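Local structure of phospho-furanose lactonase (Mycoplasma synoviae, 3OVG) at residues L339-S342 with K343-E347. The protein hydrolyses phosphorylated sugar 1,4-lactones such as D-xylono-1,4-lactone 5-phosphate, as well as carboxy 1,4-lactones, using two zinc ions per subunit. Residues are numbered along the deposited sequence; the frame is centred on the assembly and turned at random.
Sequences LKVS and KEVLE
Val-341 lays its CG1 methyl against the branched end of Leu-346, with CG1 3.7 Å from Leu-346 CD2 and nearly as close to the CG behind it; the two side chains run obliquely to one another. The same methyl also reaches Val-345, where the CG1 atoms of Val-341 and Val-345 stand 3.9 Å apart. Its torsion explains this double role: CG1 lies anti to the backbone N (chi1 175°), the rotation that carries it to both residues of the first helical turn. Between Val-341 and the helix stands Ser-342, the N-cap of helix 343-351, the last helix of the chain, lying on the outside of the phosphotriesterase-family TIM barrel, against helix 195-205. With chi1 at 69°, Ser-342 OG is folded in over its own backbone, flanked by N and C, and accepts a weak capping bond from Val-345 N, long at 3.4 Å although fairly straight (162° at the hydrogen). Val-345 CG2 packs on Ser-342 OG at 3.4 Å. The helical series proper starts at the carbonyl, Ser-342 O taking Leu-346 N at 3.1 Å, and continues with Glu-347 N donating to Lys-343 O at 2.9 Å. Ser-342 is also backbone-bonded to Gly-204, while Val-345, buried, touches His-201 and Phe-205, and Glu-344 rests on Lys-200.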
# COMPACT_ATOMS: atom_id res chain seq x y z
N LEU A 339 -30.89 31.70 21.69
CA LEU A 339 -30.68 31.93 23.12
C LEU A 339 -30.95 30.68 23.91
O LEU A 339 -30.72 30.66 25.12
CB LEU A 339 -31.60 33.03 23.66
CG LEU A 339 -31.46 34.45 23.16
CD1 LEU A 339 -32.46 35.32 23.88
CD2 LEU A 339 -30.06 34.95 23.40
N LYS A 340 -31.47 29.64 23.27
CA LYS A 340 -31.68 28.39 24.00
C LYS A 340 -30.50 27.44 23.77
O LYS A 340 -30.53 26.31 24.27
CB LYS A 340 -32.99 27.68 23.59
CG LYS A 340 -34.25 28.54 23.61
CD LYS A 340 -34.52 29.10 24.98
CE LYS A 340 -35.99 29.49 25.13
NZ LYS A 340 -36.24 30.22 26.41
N VAL A 341 -29.50 27.87 23.01
CA VAL A 341 -28.33 27.00 22.81
C VAL A 341 -27.54 26.96 24.12
O VAL A 341 -27.25 28.00 24.72
CB VAL A 341 -27.43 27.44 21.62
CG1 VAL A 341 -26.19 26.56 21.57
CG2 VAL A 341 -28.18 27.36 20.26
N SER A 342 -27.17 25.77 24.55
CA SER A 342 -26.57 25.58 25.88
C SER A 342 -25.17 26.16 25.96
O SER A 342 -24.46 26.21 24.98
CB SER A 342 -26.52 24.09 26.28
OG SER A 342 -25.58 23.37 25.47
N LYS A 343 -24.76 26.56 27.17
CA LYS A 343 -23.42 27.11 27.38
C LYS A 343 -22.35 26.13 26.89
O LYS A 343 -21.36 26.52 26.27
CB LYS A 343 -23.18 27.38 28.86
CG LYS A 343 -23.98 28.54 29.43
CD LYS A 343 -23.28 29.07 30.70
CE LYS A 343 -23.75 30.48 31.10
NZ LYS A 343 -25.16 30.50 31.62
N GLU A 344 -22.54 24.86 27.23
CA GLU A 344 -21.59 23.83 26.87
C GLU A 344 -21.31 23.79 25.36
O GLU A 344 -20.16 23.71 24.94
CB GLU A 344 -22.07 22.46 27.38
CG GLU A 344 -21.26 21.30 26.81
CD GLU A 344 -21.28 20.04 27.68
OE1 GLU A 344 -21.04 20.14 28.90
OE2 GLU A 344 -21.50 18.94 27.13
N VAL A 345 -22.36 23.83 24.56
CA VAL A 345 -22.21 23.83 23.11
C VAL A 345 -21.56 25.11 22.57
O VAL A 345 -20.72 25.07 21.68
CB VAL A 345 -23.58 23.58 22.40
CG1 VAL A 345 -23.46 23.85 20.91
CG2 VAL A 345 -24.06 22.14 22.68
N LEU A 346 -21.96 26.26 23.09
CA LEU A 346 -21.41 27.53 22.63
C LEU A 346 -19.92 27.64 22.91
O LEU A 346 -19.13 28.12 22.08
CB LEU A 346 -22.13 28.70 23.31
CG LEU A 346 -23.56 28.93 22.83
CD1 LEU A 346 -24.21 30.12 23.56
CD2 LEU A 346 -23.59 29.11 21.30
N GLU A 347 -19.52 27.15 24.07
CA GLU A 347 -18.11 27.17 24.40
C GLU A 347 -17.30 26.17 23.54
O GLU A 347 -16.17 26.45 23.16
CB GLU A 347 -17.90 26.93 25.88
CG GLU A 347 -16.50 27.25 26.34
CD GLU A 347 -16.24 28.75 26.38
OE1 GLU A 347 -17.23 29.51 26.24
OE2 GLU A 347 -15.06 29.14 26.55